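Local structure of 6-phosphogluconate dehydratase (Shewanella oneidensis, 2GP4) at residues V328-D341 / P614-E626. The protein catalyses the dehydration of 6-phosphogluconate, a step of the Entner-Doudoroff pathway, and probably needs an iron-sulfur cluster that is absent from this apo form. Sequence-based numbering, arbitrary orientation.
Sequences VAAARAAGIIVNWD and PETGARSTSAIDE
R332 and D625 meet end-on: NH1 donates to OD2 at 3.0 Å and NH2 to OD1 at 2.7 Å, each oxygen using its syn lone pair. The guanidinium and carboxylate planes lie 6° apart, so this paired, nearly flat bridge holds both groups against rotation. E626 joins by charge alone, its OE2 standing 3.3 Å from R332 NH2 but well out of the guanidinium plane; R619 NH2 donates to the same oxygen. A long arginine suits position 332 because it spans to both acids. R332 CG rests over the centre of the R619 guanidinium, on the face opposite T621 O, and the bend at chi2 beyond it turns the R332 guanidinium to D625.

At the other end, E615 lies across the W340 ring. With CG anti to the backbone N (chi1 176°), its CB sits over the six-membered ring in a CH-pi contact, and the carboxylate stacks 20° from the ring plane. OE2 thereby reaches the W340 backbone N at 2.8 Å, on its anti side, near the start of helix 340-347, whose N-cap is N339. R449 bridges both E615 and D341, probably easing the repulsion between these acids. P614 CB touches the ring edge; P614 and W340 also meet H544 of strand 541-546, bringing the seam to the mixed sheet.

Between these ends small residues let the backbones close in. A329 CB lies 3.7 Å from G617 O, and G617 has no CB to strike A329 N. A Schellman motif finishes helix 322-333 at G335, whose positive phi suits glycine. One water bridges A333 O and I624 N, a second joins the same carbonyl to D625 OD2, and a third links V338 O with E615 O.

The loop after helix 605-609 is thus fixed to two helix ends, by charge pairing at one and at the other by E615, laid over the W340 ring and hydrogen-bonded to its backbone N, with water satisfying backbone carbonyls along the seam.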
# COMPACT_ATOMS: atom_id res chain seq x y z
N VAL A 328 -1.49 -6.11 4.22
CA VAL A 328 -1.37 -7.14 5.26
C VAL A 328 -2.42 -6.95 6.36
O VAL A 328 -2.99 -7.92 6.86
CB VAL A 328 0.08 -7.16 5.85
CG1 VAL A 328 0.17 -8.05 7.09
CG2 VAL A 328 1.05 -7.63 4.80
N ALA A 329 -2.67 -5.69 6.74
CA ALA A 329 -3.69 -5.37 7.73
C ALA A 329 -5.11 -5.62 7.22
O ALA A 329 -5.97 -6.12 7.96
CB ALA A 329 -3.55 -3.93 8.19
N ALA A 330 -5.35 -5.29 5.95
CA ALA A 330 -6.66 -5.54 5.34
C ALA A 330 -6.92 -7.03 5.24
O ALA A 330 -7.99 -7.50 5.61
CB ALA A 330 -6.75 -4.89 3.97
N ALA A 331 -5.92 -7.78 4.76
CA ALA A 331 -6.04 -9.23 4.60
C ALA A 331 -6.27 -9.94 5.94
O ALA A 331 -7.10 -10.84 6.03
CB ALA A 331 -4.82 -9.80 3.89
N ARG A 332 -5.54 -9.52 6.97
CA ARG A 332 -5.65 -10.11 8.30
C ARG A 332 -7.06 -9.98 8.86
O ARG A 332 -7.56 -10.92 9.47
CB ARG A 332 -4.64 -9.50 9.29
CG ARG A 332 -4.47 -10.32 10.57
CD ARG A 332 -3.97 -11.74 10.26
NE ARG A 332 -4.24 -12.70 11.32
CZ ARG A 332 -5.37 -13.39 11.44
NH1 ARG A 332 -6.36 -13.21 10.57
NH2 ARG A 332 -5.52 -14.26 12.43
N ALA A 333 -7.69 -8.83 8.62
CA ALA A 333 -9.07 -8.60 9.03
C ALA A 333 -9.99 -9.64 8.40
O ALA A 333 -10.99 -10.03 9.01
CB ALA A 333 -9.51 -7.18 8.65
N ALA A 334 -9.64 -10.10 7.21
CA ALA A 334 -10.44 -11.06 6.45
C ALA A 334 -9.98 -12.50 6.65
O ALA A 334 -10.36 -13.39 5.87
CB ALA A 334 -10.44 -10.70 4.97
N GLY A 335 -9.16 -12.73 7.68
CA GLY A 335 -8.68 -14.07 8.01
C GLY A 335 -7.54 -14.57 7.13
O GLY A 335 -7.21 -15.76 7.15
N ILE A 336 -6.94 -13.66 6.36
CA ILE A 336 -5.88 -14.01 5.42
C ILE A 336 -4.53 -13.53 5.93
O ILE A 336 -4.34 -12.35 6.21
CB ILE A 336 -6.19 -13.45 4.01
CG1 ILE A 336 -7.53 -14.00 3.51
CG2 ILE A 336 -5.07 -13.81 3.03
CD1 ILE A 336 -8.27 -13.09 2.55
N ILE A 337 -3.58 -14.46 6.04
CA ILE A 337 -2.26 -14.17 6.60
C ILE A 337 -1.20 -14.08 5.50
O ILE A 337 -0.88 -15.08 4.86
CB ILE A 337 -1.85 -15.21 7.67
CG1 ILE A 337 -2.99 -15.42 8.68
CG2 ILE A 337 -0.54 -14.79 8.35
CD1 ILE A 337 -2.71 -16.44 9.78
N VAL A 338 -0.66 -12.88 5.30
CA VAL A 338 0.39 -12.60 4.31
C VAL A 338 1.63 -12.04 5.01
O VAL A 338 1.52 -11.17 5.87
CB VAL A 338 -0.11 -11.59 3.23
CG1 VAL A 338 1.02 -11.18 2.29
CG2 VAL A 338 -1.28 -12.15 2.44
N ASN A 339 2.81 -12.53 4.64
CA ASN A 339 4.06 -12.01 5.22
C ASN A 339 5.05 -11.46 4.17
O ASN A 339 4.75 -11.45 2.98
CB ASN A 339 4.71 -13.04 6.17
CG ASN A 339 5.09 -14.36 5.47
OD1 ASN A 339 5.15 -15.41 6.12
ND2 ASN A 339 5.35 -14.31 4.17
N TRP A 340 6.22 -11.02 4.62
CA TRP A 340 7.24 -10.47 3.72
C TRP A 340 7.84 -11.48 2.75
O TRP A 340 8.33 -11.10 1.70
CB TRP A 340 8.35 -9.75 4.50
CG TRP A 340 7.91 -8.45 5.09
CD1 TRP A 340 6.82 -7.70 4.72
CD2 TRP A 340 8.55 -7.72 6.14
NE1 TRP A 340 6.74 -6.56 5.49
CE2 TRP A 340 7.79 -6.54 6.36
CE3 TRP A 340 9.69 -7.94 6.93
CZ2 TRP A 340 8.13 -5.60 7.34
CZ3 TRP A 340 10.03 -7.01 7.89
CH2 TRP A 340 9.25 -5.85 8.09
N ASP A 341 7.81 -12.76 3.11
CA ASP A 341 8.24 -13.82 2.18
C ASP A 341 7.33 -13.84 0.95
O ASP A 341 7.79 -14.10 -0.16
CB ASP A 341 8.22 -15.18 2.85
CG ASP A 341 9.08 -15.24 4.09
OD1 ASP A 341 8.52 -15.14 5.20
OD2 ASP A 341 10.31 -15.40 3.97
N PRO A 614 5.23 -4.00 11.57
CA PRO A 614 4.94 -3.70 10.16
C PRO A 614 4.57 -4.93 9.31
O PRO A 614 3.64 -4.86 8.50
CB PRO A 614 6.25 -3.08 9.67
CG PRO A 614 6.79 -2.40 10.88
CD PRO A 614 6.42 -3.26 12.05
N GLU A 615 5.27 -6.05 9.51
CA GLU A 615 5.02 -7.28 8.74
C GLU A 615 3.65 -7.89 9.06
O GLU A 615 3.10 -8.65 8.25
CB GLU A 615 6.15 -8.29 8.97
CG GLU A 615 5.94 -9.65 8.31
CD GLU A 615 7.22 -10.48 8.22
OE1 GLU A 615 8.06 -10.41 9.14
OE2 GLU A 615 7.37 -11.21 7.21
N THR A 616 3.10 -7.56 10.24
CA THR A 616 1.77 -8.02 10.64
C THR A 616 0.74 -6.91 10.45
O THR A 616 -0.40 -7.03 10.90
CB THR A 616 1.73 -8.55 12.11
OG1 THR A 616 2.27 -7.57 13.00
CG2 THR A 616 2.52 -9.86 12.24
N GLY A 617 1.16 -5.84 9.78
CA GLY A 617 0.27 -4.77 9.35
C GLY A 617 0.21 -3.55 10.25
O GLY A 617 -0.57 -2.63 10.00
N ALA A 618 1.04 -3.54 11.29
CA ALA A 618 1.00 -2.50 12.34
C ALA A 618 -0.43 -2.26 12.86
O ALA A 618 -0.92 -1.13 12.91
CB ALA A 618 1.64 -1.20 11.85
N ARG A 619 -1.08 -3.36 13.23
CA ARG A 619 -2.46 -3.36 13.70
C ARG A 619 -2.51 -3.08 15.19
O ARG A 619 -1.58 -3.43 15.92
CB ARG A 619 -3.11 -4.73 13.48
CG ARG A 619 -3.10 -5.28 12.05
CD ARG A 619 -3.95 -6.55 11.96
NE ARG A 619 -3.42 -7.62 12.81
CZ ARG A 619 -4.17 -8.49 13.49
NH1 ARG A 619 -5.49 -8.43 13.43
NH2 ARG A 619 -3.59 -9.42 14.23
N SER A 620 -3.58 -2.44 15.63
CA SER A 620 -3.93 -2.39 17.05
C SER A 620 -5.21 -3.19 17.25
O SER A 620 -5.58 -3.53 18.37
CB SER A 620 -4.11 -0.94 17.53
OG SER A 620 -5.17 -0.31 16.83
N THR A 621 -5.88 -3.50 16.14
CA THR A 621 -7.16 -4.20 16.17
C THR A 621 -6.97 -5.72 16.17
O THR A 621 -5.87 -6.22 15.94
CB THR A 621 -8.06 -3.80 14.98
OG1 THR A 621 -7.37 -4.03 13.75
CG2 THR A 621 -8.45 -2.33 15.07
N SER A 622 -8.06 -6.43 16.46
CA SER A 622 -8.12 -7.87 16.35
C SER A 622 -9.02 -8.27 15.19
O SER A 622 -9.94 -7.53 14.83
CB SER A 622 -8.65 -8.49 17.63
OG SER A 622 -7.73 -8.30 18.68
N ALA A 623 -8.74 -9.44 14.62
CA ALA A 623 -9.58 -10.03 13.58
C ALA A 623 -10.63 -10.91 14.23
O ALA A 623 -10.43 -11.41 15.34
CB ALA A 623 -8.72 -10.84 12.63
N ILE A 624 -11.76 -11.10 13.54
CA ILE A 624 -12.83 -11.99 13.99
C ILE A 624 -12.28 -13.32 14.50
O ILE A 624 -12.59 -13.73 15.62
CB ILE A 624 -13.84 -12.30 12.84
CG1 ILE A 624 -14.43 -11.01 12.24
CG2 ILE A 624 -14.92 -13.27 13.31
CD1 ILE A 624 -15.73 -10.57 12.84
N ASP A 625 -11.46 -13.97 13.67
CA ASP A 625 -10.98 -15.34 13.90
C ASP A 625 -10.08 -15.50 15.13
O ASP A 625 -9.96 -16.61 15.67
CB ASP A 625 -10.26 -15.87 12.66
CG ASP A 625 -8.98 -15.12 12.34
OD1 ASP A 625 -7.98 -15.31 13.05
OD2 ASP A 625 -8.98 -14.34 11.36
N GLU A 626 -9.45 -14.42 15.56
CA GLU A 626 -8.59 -14.44 16.74
C GLU A 626 -9.41 -14.44 18.02
O GLU A 626 -8.88 -14.60 19.12
CB GLU A 626 -7.63 -13.25 16.73
CG GLU A 626 -6.59 -13.30 15.62
CD GLU A 626 -5.69 -12.07 15.61
OE1 GLU A 626 -5.91 -11.17 16.44
OE2 GLU A 626 -4.77 -12.02 14.77
O HOH W 1 -11.96 -9.06 11.32
O HOH W 2 -11.05 -12.37 10.62
O HOH W 3 1.97 -11.14 8.48